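Local coordinates for F5/8 type C domain protein (PDB 4ZRX) that probably hydrolyses alpha-L-fucosides with a TIM-barrel catalytic domain, and carries a C-terminal F5/8 type C domain of the kind that often binds sugars, at residues Phe47-Ile52 and Leu326-Pro331; Ala77-Arg82 and Arg334-Glu339; Leu94-His99 and Asp125-Leu130; Val287-Arg292 and Lys304-Lys309. All coordinates share one frame; numbering follows the deposited sequence.

Contact 1. Residues Phe47-Ile52 and Leu326-Pro331; sequences FLHFGI and LLNIPP. With EDO (1,2-ethanediol), chain D.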
# COMPACT_ATOMS: atom_id res chain seq x y z
N PHE A 47 1.35 -0.49 10.71
CA PHE A 47 -0.00 -0.44 11.29
C PHE A 47 -0.19 -1.78 12.02
O PHE A 47 0.21 -2.84 11.50
CB PHE A 47 -1.04 -0.34 10.18
CG PHE A 47 -2.07 0.77 10.29
CD1 PHE A 47 -2.60 1.19 11.48
CD2 PHE A 47 -2.63 1.25 9.11
CE1 PHE A 47 -3.62 2.19 11.48
CE2 PHE A 47 -3.61 2.21 9.09
CZ PHE A 47 -4.11 2.68 10.30
N LEU A 48 -0.82 -1.73 13.21
CA LEU A 48 -1.26 -2.88 13.93
C LEU A 48 -2.76 -2.82 14.18
O LEU A 48 -3.23 -2.17 15.14
CB LEU A 48 -0.51 -2.98 15.25
CG LEU A 48 1.01 -3.12 15.18
CD1 LEU A 48 1.67 -2.79 16.54
CD2 LEU A 48 1.38 -4.54 14.75
N HIS A 49 -3.55 -3.43 13.32
CA HIS A 49 -4.96 -3.61 13.57
C HIS A 49 -5.14 -4.83 14.46
O HIS A 49 -4.85 -5.96 14.06
CB HIS A 49 -5.75 -3.76 12.29
CG HIS A 49 -6.01 -2.49 11.57
ND1 HIS A 49 -5.02 -1.77 10.93
CD2 HIS A 49 -7.15 -1.84 11.31
CE1 HIS A 49 -5.55 -0.71 10.37
NE2 HIS A 49 -6.85 -0.74 10.57
N PHE A 50 -5.64 -4.56 15.67
CA PHE A 50 -5.82 -5.54 16.70
C PHE A 50 -6.95 -5.07 17.60
O PHE A 50 -7.08 -3.89 17.91
CB PHE A 50 -4.53 -5.70 17.49
CG PHE A 50 -4.58 -6.82 18.48
CD1 PHE A 50 -4.73 -8.14 18.07
CD2 PHE A 50 -4.43 -6.55 19.83
CE1 PHE A 50 -4.73 -9.17 18.98
CE2 PHE A 50 -4.50 -7.58 20.75
CZ PHE A 50 -4.62 -8.90 20.34
N GLY A 51 -7.84 -5.97 17.96
CA GLY A 51 -8.96 -5.63 18.83
C GLY A 51 -9.97 -6.74 18.93
O GLY A 51 -9.66 -7.92 18.69
N ILE A 52 -11.19 -6.36 19.28
CA ILE A 52 -12.23 -7.37 19.38
C ILE A 52 -12.53 -7.99 17.99
O ILE A 52 -12.86 -9.17 17.91
CB ILE A 52 -13.45 -6.76 20.07
CG1 ILE A 52 -14.33 -7.87 20.66
CG2 ILE A 52 -14.15 -5.85 19.13
CD1 ILE A 52 -14.83 -7.52 22.01
N LEU A 326 2.69 3.05 5.09
CA LEU A 326 2.19 2.56 6.36
C LEU A 326 1.57 1.19 6.09
O LEU A 326 0.45 1.10 5.51
CB LEU A 326 1.14 3.51 6.92
CG LEU A 326 0.29 3.07 8.10
CD1 LEU A 326 1.23 2.73 9.26
CD2 LEU A 326 -0.66 4.26 8.43
N LEU A 327 2.32 0.16 6.40
CA LEU A 327 1.96 -1.25 6.08
C LEU A 327 1.39 -1.91 7.31
O LEU A 327 2.03 -1.95 8.36
CB LEU A 327 3.15 -1.99 5.60
CG LEU A 327 2.95 -3.46 5.22
CD1 LEU A 327 2.04 -3.57 4.05
CD2 LEU A 327 4.29 -4.18 4.91
N ASN A 328 0.19 -2.48 7.18
CA ASN A 328 -0.46 -3.13 8.31
C ASN A 328 -0.13 -4.59 8.41
O ASN A 328 -0.23 -5.30 7.41
CB ASN A 328 -1.98 -3.01 8.14
CG ASN A 328 -2.74 -3.82 9.17
OD1 ASN A 328 -2.81 -3.46 10.38
ND2 ASN A 328 -3.34 -4.95 8.71
N ILE A 329 0.18 -5.01 9.62
CA ILE A 329 0.42 -6.43 9.91
C ILE A 329 -0.41 -6.74 11.15
O ILE A 329 -0.14 -6.19 12.25
CB ILE A 329 1.94 -6.73 10.19
CG1 ILE A 329 2.79 -6.35 8.96
CG2 ILE A 329 2.10 -8.21 10.52
CD1 ILE A 329 3.37 -5.03 9.07
N PRO A 330 -1.42 -7.59 11.00
CA PRO A 330 -2.36 -7.75 12.13
C PRO A 330 -2.00 -8.87 13.07
O PRO A 330 -1.95 -10.01 12.62
CB PRO A 330 -3.65 -8.10 11.44
CG PRO A 330 -3.23 -8.78 10.17
CD PRO A 330 -1.91 -8.23 9.77
N PRO A 331 -1.84 -8.61 14.36
CA PRO A 331 -1.65 -9.71 15.31
C PRO A 331 -2.88 -10.61 15.36
O PRO A 331 -4.01 -10.17 15.17
CB PRO A 331 -1.40 -9.01 16.63
CG PRO A 331 -0.87 -7.66 16.25
CD PRO A 331 -1.68 -7.29 15.01
C1 EDO D . -8.13 1.86 8.99
O1 EDO D . -8.88 0.78 9.55
C2 EDO D . -7.94 1.57 7.51
O2 EDO D . -9.23 1.35 6.91
O HOH W 1 -5.89 -8.50 14.19
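Phe47 and Asn328 sit side by side on two parallel neighbours in the barrel sheet of the fucosidase-family TIM-barrel domain, strands 44-48 and 324-328. Phe47 CA and Asn328 CA are 4.0 Å apart. Phe47 N donates to Leu327 O at 2.8 Å, and Ile329 N donates to Phe47 O in turn. This is the regular parallel ladder, and it ends where both chains leave the sheet.

The side chain of Asn328 carries the contact beyond the ladder. Asn328 CB lies against Phe47 CB at 3.5 Å. CG stands anti to the backbone N (chi1 172°), which carries the amide toward His49. OD1 then takes two hydrogen bonds from that one residue. His49 N comes to Asn328 OD1 nearly along the C=O axis at 3.0 Å. His49 ND1 reaches Asn328 OD1 from above the carbonyl plane at 2.8 Å, with the imidazole and amide planes perpendicular. ND2 is held by Trp295 O and Ser290 OG, which probably keeps the amide from flipping.

The ND1 bond, with the bond at NE2, fixes the turn of the imidazole, whose CE1 lies over the centre of the Phe47 ring. Leu326 CD2 also sits over a face of that ring, 4.0 Å from the Phe47 ring centroid.

Further on, Pro331 CB packs on Phe50 CD1, and a water bridges His49 O and Pro331 O. His49 follows the C-terminal end of its strand, where TIM barrels keep their active sites. At the ring edge His49 NE2 is hydrogen-bonded to O1 of a 1,2-ethanediol, probably from the crystallisation liquor, at 2.7 Å.

Contact 2. Residues Ala77-Arg82 and Arg334-Glu339; sequences AEQWVR and RGLIHE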
# COMPACT_ATOMS: atom_id res chain seq x y z
N ALA A 77 3.69 -8.36 22.92
CA ALA A 77 4.00 -7.17 22.17
C ALA A 77 5.48 -6.96 21.87
O ALA A 77 5.81 -6.28 20.86
CB ALA A 77 3.43 -5.95 22.81
N GLU A 78 6.36 -7.55 22.67
CA GLU A 78 7.80 -7.58 22.35
C GLU A 78 8.04 -8.33 21.04
O GLU A 78 8.89 -7.95 20.25
CB GLU A 78 8.72 -8.17 23.43
CG GLU A 78 8.72 -7.44 24.74
CD GLU A 78 9.86 -7.92 25.71
OE1 GLU A 78 10.70 -8.71 25.27
OE2 GLU A 78 9.88 -7.48 26.86
N GLN A 79 7.27 -9.40 20.80
CA GLN A 79 7.38 -10.16 19.56
C GLN A 79 6.96 -9.31 18.38
O GLN A 79 7.60 -9.31 17.33
CB GLN A 79 6.58 -11.44 19.64
CG GLN A 79 6.69 -12.34 18.42
CD GLN A 79 5.48 -12.34 17.46
OE1 GLN A 79 4.61 -11.47 17.48
NE2 GLN A 79 5.44 -13.35 16.61
N TRP A 80 5.91 -8.52 18.57
CA TRP A 80 5.50 -7.58 17.54
C TRP A 80 6.63 -6.59 17.20
O TRP A 80 6.98 -6.39 16.05
CB TRP A 80 4.25 -6.77 17.89
CG TRP A 80 3.07 -7.49 18.40
CD1 TRP A 80 2.87 -8.82 18.45
CD2 TRP A 80 1.91 -6.89 18.95
NE1 TRP A 80 1.62 -9.09 18.99
CE2 TRP A 80 1.04 -7.91 19.33
CE3 TRP A 80 1.50 -5.56 19.15
CZ2 TRP A 80 -0.19 -7.68 19.93
CZ3 TRP A 80 0.28 -5.35 19.76
CH2 TRP A 80 -0.54 -6.40 20.13
N VAL A 81 7.12 -5.89 18.22
CA VAL A 81 8.03 -4.80 18.00
C VAL A 81 9.38 -5.31 17.55
O VAL A 81 10.01 -4.70 16.67
CB VAL A 81 8.14 -3.87 19.20
CG1 VAL A 81 9.16 -2.80 18.93
CG2 VAL A 81 6.79 -3.22 19.54
N ARG A 82 9.84 -6.42 18.10
CA ARG A 82 11.13 -6.98 17.66
C ARG A 82 11.06 -7.33 16.15
O ARG A 82 11.96 -7.02 15.36
CB ARG A 82 11.50 -8.23 18.45
CG ARG A 82 12.86 -8.87 18.06
CD ARG A 82 13.21 -10.14 18.89
NE ARG A 82 12.20 -11.19 18.81
CZ ARG A 82 11.29 -11.49 19.74
NH1 ARG A 82 11.16 -10.82 20.89
NH2 ARG A 82 10.44 -12.48 19.50
N ARG A 334 -3.73 -15.38 19.12
CA ARG A 334 -2.71 -15.60 20.16
C ARG A 334 -2.19 -14.28 20.70
O ARG A 334 -1.55 -14.23 21.74
CB ARG A 334 -1.54 -16.41 19.61
CG ARG A 334 -1.97 -17.75 19.11
CD ARG A 334 -0.80 -18.46 18.46
NE ARG A 334 -0.44 -17.83 17.19
CZ ARG A 334 0.62 -18.13 16.43
NH1 ARG A 334 1.44 -19.11 16.73
NH2 ARG A 334 0.82 -17.45 15.33
N GLY A 335 -2.46 -13.18 19.99
CA GLY A 335 -1.74 -11.94 20.24
C GLY A 335 -0.29 -11.92 19.74
O GLY A 335 0.58 -11.30 20.36
N LEU A 336 -0.06 -12.54 18.60
CA LEU A 336 1.26 -12.65 17.98
C LEU A 336 1.14 -12.29 16.50
O LEU A 336 0.10 -12.49 15.87
CB LEU A 336 1.72 -14.11 18.05
CG LEU A 336 2.01 -14.67 19.45
CD1 LEU A 336 2.35 -16.17 19.31
CD2 LEU A 336 3.10 -13.92 20.07
N ILE A 337 2.22 -11.75 15.94
CA ILE A 337 2.33 -11.68 14.47
C ILE A 337 2.53 -13.10 13.98
O ILE A 337 3.34 -13.83 14.52
CB ILE A 337 3.47 -10.75 14.02
CG1 ILE A 337 3.15 -9.31 14.46
CG2 ILE A 337 3.59 -10.79 12.49
CD1 ILE A 337 4.30 -8.26 14.12
N HIS A 338 1.75 -13.48 13.01
CA HIS A 338 1.72 -14.86 12.48
C HIS A 338 2.99 -15.20 11.71
O HIS A 338 3.66 -14.34 11.15
CB HIS A 338 0.51 -15.01 11.58
CG HIS A 338 0.23 -16.40 11.14
ND1 HIS A 338 0.75 -16.91 9.99
CD2 HIS A 338 -0.59 -17.36 11.64
CE1 HIS A 338 0.33 -18.16 9.82
NE2 HIS A 338 -0.49 -18.45 10.81
N GLU A 339 3.36 -16.46 11.73
CA GLU A 339 4.59 -16.95 11.14
C GLU A 339 4.76 -16.59 9.68
O GLU A 339 5.90 -16.30 9.21
CB GLU A 339 4.55 -18.48 11.22
CG GLU A 339 4.74 -19.06 12.68
CD GLU A 339 3.44 -19.11 13.57
OE1 GLU A 339 2.32 -18.74 13.13
OE2 GLU A 339 3.56 -19.58 14.74
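Gln79 and Trp80, on helix 77-86 of the TIM-barrel domain, grip the loop that runs from strand 324-328 to helix 339-356. The tight part is polar and centres on the amide of Gln79. Gln79 OE1 accepts from Ile337 N at 2.9 Å, and Gln79 NE2 donates to Ile337 O at 3.0 Å. Both bonds lie in the carbonyl plane of their acceptor, on a lone pair. The Gln79 amide therefore pairs with both backbone polar groups of one residue, much as a neighbouring strand would. Gln79 is kinked at chi2 (-104°), which brings the amide round to meet them. Leu336 CD2 packs beside it, 3.9 Å from Gln79 CD, with the two side chains crossing at about a right angle.

Trp80 adds a third bond. Trp80 NE1 donates to Gly335 O at 2.8 Å, and it comes from above the carbonyl plane. Ile337 fills the space next to the indole. Ile337 CD1 reaches Trp80 CA at 3.7 Å, and Ile337 CG1 lies near Trp80 CD1. Gly335 has positive phi and psi (73° and 37°), at which a CB would press on the carbonyl O of Arg334.

The other side is looser and more exposed. There Arg334 and Glu339 pair across the loop and do not touch the helix. Arg334 also forms a salt bridge with Asp332. His338 is the N-cap of helix 339-356, its ND1 accepting from Ala340 N. The guanidinium holds the carboxylate end-on, Arg334 NH1 to Glu339 OE2 at 2.9 Å and Arg334 NH2 to Glu339 OE1 at 3.0 Å.

Contact 3. Residues Leu94-His99 and Asp125-Leu130; sequences LTAKHH and DVVKEL. With EDO (1,2-ethanediol), chain D.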
# COMPACT_ATOMS: atom_id res chain seq x y z
N LEU A 94 -0.87 1.64 16.56
CA LEU A 94 -1.86 0.66 17.07
C LEU A 94 -3.27 1.20 17.01
O LEU A 94 -3.54 2.34 17.40
CB LEU A 94 -1.52 0.32 18.54
CG LEU A 94 -2.45 -0.60 19.26
CD1 LEU A 94 -2.29 -2.00 18.73
CD2 LEU A 94 -2.13 -0.60 20.71
N THR A 95 -4.23 0.37 16.59
CA THR A 95 -5.64 0.64 16.70
C THR A 95 -6.10 0.50 18.17
O THR A 95 -6.68 -0.52 18.58
CB THR A 95 -6.50 -0.26 15.82
OG1 THR A 95 -6.24 -1.64 16.11
CG2 THR A 95 -6.15 -0.02 14.31
N ALA A 96 -5.89 1.55 18.94
CA ALA A 96 -6.26 1.56 20.34
C ALA A 96 -7.80 1.44 20.48
O ALA A 96 -8.32 0.89 21.46
CB ALA A 96 -5.75 2.84 20.99
N LYS A 97 -8.53 2.01 19.50
CA LYS A 97 -9.96 1.90 19.43
C LYS A 97 -10.35 2.00 17.97
O LYS A 97 -10.03 2.97 17.30
CB LYS A 97 -10.68 3.03 20.19
CG LYS A 97 -12.20 2.79 20.29
CD LYS A 97 -12.90 4.02 20.89
CE LYS A 97 -13.11 5.11 19.93
NZ LYS A 97 -13.79 6.28 20.50
N HIS A 98 -11.00 0.94 17.46
CA HIS A 98 -11.52 0.93 16.10
C HIS A 98 -13.01 1.32 16.12
O HIS A 98 -13.48 1.83 17.12
CB HIS A 98 -11.20 -0.42 15.41
CG HIS A 98 -11.12 -0.31 13.93
ND1 HIS A 98 -12.18 -0.56 13.10
CD2 HIS A 98 -10.09 0.06 13.13
CE1 HIS A 98 -11.82 -0.35 11.85
NE2 HIS A 98 -10.57 0.06 11.83
N HIS A 99 -13.69 1.23 14.98
CA HIS A 99 -15.07 1.81 14.84
C HIS A 99 -16.06 1.20 15.80
O HIS A 99 -17.01 1.87 16.24
CB HIS A 99 -15.61 1.64 13.43
CG HIS A 99 -14.68 2.14 12.35
ND1 HIS A 99 -13.92 3.28 12.49
CD2 HIS A 99 -14.45 1.68 11.10
CE1 HIS A 99 -13.22 3.48 11.38
NE2 HIS A 99 -13.54 2.53 10.51
N ASP A 125 -3.63 -4.18 29.62
CA ASP A 125 -3.60 -2.95 28.88
C ASP A 125 -2.67 -3.18 27.67
O ASP A 125 -1.46 -3.28 27.82
CB ASP A 125 -3.05 -1.86 29.80
CG ASP A 125 -3.01 -0.50 29.12
OD1 ASP A 125 -3.01 -0.45 27.85
OD2 ASP A 125 -2.89 0.50 29.88
N VAL A 126 -3.27 -3.34 26.50
CA VAL A 126 -2.49 -3.67 25.29
C VAL A 126 -1.60 -2.51 24.93
O VAL A 126 -0.48 -2.70 24.47
CB VAL A 126 -3.38 -4.00 24.12
CG1 VAL A 126 -2.56 -4.35 22.89
CG2 VAL A 126 -4.30 -5.20 24.48
N VAL A 127 -2.13 -1.31 25.11
CA VAL A 127 -1.39 -0.10 24.76
C VAL A 127 -0.14 -0.02 25.63
O VAL A 127 0.95 0.28 25.14
CB VAL A 127 -2.28 1.15 24.89
CG1 VAL A 127 -1.57 2.41 24.46
CG2 VAL A 127 -3.60 1.02 24.10
N LYS A 128 -0.27 -0.32 26.91
CA LYS A 128 0.84 -0.36 27.81
C LYS A 128 1.87 -1.39 27.40
O LYS A 128 3.07 -1.10 27.41
CB LYS A 128 0.35 -0.62 29.24
CG LYS A 128 1.50 -0.58 30.29
CD LYS A 128 0.97 -0.75 31.73
CE LYS A 128 0.29 -2.07 31.91
NZ LYS A 128 0.91 -3.28 31.21
N GLU A 129 1.45 -2.61 27.08
CA GLU A 129 2.39 -3.64 26.69
C GLU A 129 3.15 -3.23 25.41
O GLU A 129 4.36 -3.47 25.32
CB GLU A 129 1.71 -4.97 26.48
CG GLU A 129 1.05 -5.46 27.76
CD GLU A 129 0.84 -6.96 27.88
OE1 GLU A 129 1.56 -7.72 27.22
OE2 GLU A 129 -0.00 -7.37 28.75
N LEU A 130 2.44 -2.62 24.46
CA LEU A 130 3.09 -2.16 23.24
C LEU A 130 4.10 -1.06 23.58
O LEU A 130 5.24 -1.05 23.06
CB LEU A 130 2.08 -1.63 22.21
CG LEU A 130 2.72 -1.15 20.91
CD1 LEU A 130 3.53 -2.21 20.25
CD2 LEU A 130 1.59 -0.67 20.00
C1 EDO D . -8.13 1.86 8.99
O1 EDO D . -8.88 0.78 9.55
C2 EDO D . -7.94 1.57 7.51
O2 EDO D . -9.23 1.35 6.91
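Leu94 on strand 91-97 presses into the first turn of helix 126-137, where Val126, Val127 and Leu130 present their methyl groups. No hydrogen bond crosses this interface, so the contact rests on apolar side chains and the fit of their shapes. A chi1 of 177° stretches Leu94 away from its own backbone N and into the hollow between the three helix side chains. Leu94 CD2 lies 4.0 Å from Val127 CG2 and 4.4 Å from Val126 CG1. Leu130 comes the other way. Leu130 CD2 tucks against Leu94 CB at 3.6 Å, and the two leucines slide past each other in opposite directions. The bump on the far flank is Val127 CG2, which rests between Leu94 CD2 and the small methyl of Ala96, 4.2 Å from Ala96 CB. The helix start is capped by Asp125, whose OD1 accepts from Lys128 N at 2.9 Å.

Beyond the corner at Ala96 the chain leaves the helix behind. There His98 NE2 is hydrogen-bonded to O1 of a bound 1,2-ethanediol, probably from the crystallisation liquor, at 2.9 Å, and this oxygen lies in the ring plane. With an alanine for His98, the diol oxygen would probably lose this partner and a gap would open beside the His99 ring. The diol is also held by His49 and Glu230. The three probably line the substrate pocket, at the C-terminal ends of the barrel strands.

Neighbouring elements close the hydrophobic layer. Trp80 and Val81 of helix 77-86 cover Leu130, Phe141 of strand 140-145 touches Val127 and Leu130, and Leu172 of helix 158-174 reaches Ala96 and Val127.

Contact 4. Residues Val287-Arg292 and Lys304-Lys309; sequences VDVSIR and KVKSLK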
# COMPACT_ATOMS: atom_id res chain seq x y z
N VAL A 287 0.51 6.42 2.26
CA VAL A 287 -0.05 5.24 1.62
C VAL A 287 -0.24 4.16 2.68
O VAL A 287 0.72 3.73 3.28
CB VAL A 287 0.88 4.74 0.51
CG1 VAL A 287 0.50 3.30 0.01
CG2 VAL A 287 0.92 5.71 -0.61
N ASP A 288 -1.50 3.77 2.94
CA ASP A 288 -1.80 2.75 3.91
C ASP A 288 -2.27 1.49 3.20
O ASP A 288 -3.11 1.56 2.29
CB ASP A 288 -2.80 3.20 5.00
CG ASP A 288 -4.17 3.58 4.49
OD1 ASP A 288 -4.32 4.11 3.38
OD2 ASP A 288 -5.15 3.37 5.28
N VAL A 289 -1.74 0.34 3.58
CA VAL A 289 -2.14 -0.90 2.93
C VAL A 289 -1.89 -2.02 3.86
O VAL A 289 -0.97 -1.95 4.69
CB VAL A 289 -1.39 -1.05 1.56
CG1 VAL A 289 0.10 -1.11 1.76
CG2 VAL A 289 -1.88 -2.23 0.77
N SER A 290 -2.65 -3.09 3.71
CA SER A 290 -2.40 -4.26 4.54
C SER A 290 -1.55 -5.33 3.86
O SER A 290 -1.55 -5.46 2.65
CB SER A 290 -3.75 -4.85 4.99
OG SER A 290 -3.59 -5.96 5.87
N ILE A 291 -0.77 -6.02 4.64
CA ILE A 291 -0.04 -7.23 4.18
C ILE A 291 -0.93 -8.37 3.76
O ILE A 291 -0.47 -9.31 3.04
CB ILE A 291 1.04 -7.67 5.19
CG1 ILE A 291 2.19 -8.33 4.45
CG2 ILE A 291 0.43 -8.53 6.30
CD1 ILE A 291 3.38 -8.74 5.38
N ARG A 292 -2.19 -8.32 4.21
CA ARG A 292 -3.21 -9.32 3.90
C ARG A 292 -4.36 -8.65 3.19
O ARG A 292 -4.41 -7.42 3.12
CB ARG A 292 -3.72 -9.96 5.20
CG ARG A 292 -2.72 -10.92 5.85
CD ARG A 292 -2.75 -10.93 7.37
NE ARG A 292 -1.98 -12.08 7.85
CZ ARG A 292 -2.47 -13.31 8.02
NH1 ARG A 292 -3.76 -13.60 7.91
NH2 ARG A 292 -1.63 -14.25 8.41
N LYS A 304 -2.72 -15.90 2.04
CA LYS A 304 -2.96 -14.77 1.16
C LYS A 304 -2.15 -13.55 1.58
O LYS A 304 -2.48 -12.42 1.22
CB LYS A 304 -4.43 -14.43 1.12
CG LYS A 304 -5.26 -15.61 0.65
CD LYS A 304 -6.70 -15.27 0.62
CE LYS A 304 -7.50 -16.53 0.20
NZ LYS A 304 -8.66 -16.03 -0.54
N VAL A 305 -1.08 -13.78 2.32
CA VAL A 305 -0.13 -12.71 2.62
C VAL A 305 0.45 -12.27 1.26
O VAL A 305 0.82 -13.09 0.40
CB VAL A 305 0.94 -13.19 3.57
CG1 VAL A 305 2.05 -12.20 3.72
CG2 VAL A 305 0.37 -13.60 4.90
N LYS A 306 0.55 -10.97 1.05
CA LYS A 306 0.98 -10.44 -0.23
C LYS A 306 2.38 -10.91 -0.58
O LYS A 306 3.26 -11.09 0.31
CB LYS A 306 0.91 -8.90 -0.19
CG LYS A 306 -0.48 -8.36 -0.29
CD LYS A 306 -0.41 -6.85 -0.21
CE LYS A 306 -1.71 -6.18 -0.51
NZ LYS A 306 -2.78 -6.55 0.42
N SER A 307 2.60 -11.14 -1.87
CA SER A 307 3.88 -11.69 -2.33
C SER A 307 5.01 -10.71 -2.16
O SER A 307 4.77 -9.49 -2.06
CB SER A 307 3.82 -12.02 -3.82
OG SER A 307 3.71 -10.89 -4.63
N LEU A 308 6.23 -11.23 -2.17
CA LEU A 308 7.39 -10.32 -2.13
C LEU A 308 7.39 -9.34 -3.26
O LEU A 308 7.69 -8.14 -3.03
CB LEU A 308 8.69 -11.09 -2.10
CG LEU A 308 9.98 -10.30 -2.08
CD1 LEU A 308 10.03 -9.37 -0.88
CD2 LEU A 308 11.16 -11.25 -2.08
N LYS A 309 7.10 -9.83 -4.46
CA LYS A 309 7.00 -8.90 -5.60
C LYS A 309 5.97 -7.80 -5.40
O LYS A 309 6.21 -6.64 -5.67
CB LYS A 309 6.70 -9.59 -6.92
CG LYS A 309 6.75 -8.56 -8.10
CD LYS A 309 6.64 -9.22 -9.42
CE LYS A 309 6.78 -8.21 -10.50
NZ LYS A 309 5.62 -7.32 -10.54
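The beta-alpha-beta unit made of strand 279-290, helix 308-316 and strand 324-328 begins its crossover here, where Ile291 and Arg292 meet Val305 and Lys306. Lys306 N donates to Ile291 O at 2.8 Å, almost in line with the carbonyl bond. The Lys306 side chain then runs back along the end of the strand. Its CB and CG pass Ile291 O, and CD and CE pass Ser290 O. A bend at chi4 (61°) turns Lys306 NZ onto Ser290 O, a hydrogen bond of 2.8 Å. Val289 CG2 packs against Lys306 CE at 4.2 Å.

Val305 forms the apolar half. Val305 CG1 lies 3.9 Å from Ile291 CG1. Val305 CG2 faces the guanidinium obliquely, 4.1 Å from Arg292 NE. That guanidinium makes salt bridges to Asp341 and Asp302. Ser290 OG accepts from Arg292 N, an ST turn that shapes the corner, and is also hydrogen-bonded to Gly294 O.

Were Lys306 a methionine, Ser290 O would probably lose its bond from the ammonium group. Lys306 thus uses its backbone N and its ammonium on two successive carbonyls. The positive charge is met here by carbonyl oxygen, and the nearby dipoles probably help to stabilise it.

From the N terminus, residues 47-52 open the widest loop, which contact 1 closes at 326-331. It brings strands 44-48 and 324-328 together across the seam of the barrel. Residues 77-82 lie inside that loop but pair with 334-339 beyond its end, so contacts 1 and 2 cross. They touch through Ile329 on Ile337 and Pro331 on Trp80. Contact 3 closes a short strand-to-helix loop and contact 4 a shorter one. Both nest within contacts 1 and 2, in series and with centres about 22 Å apart. Contact 3 joins contact 1 through neighbouring strands and the shared diol. Contact 4 joins it through strands 279-290 and 324-328.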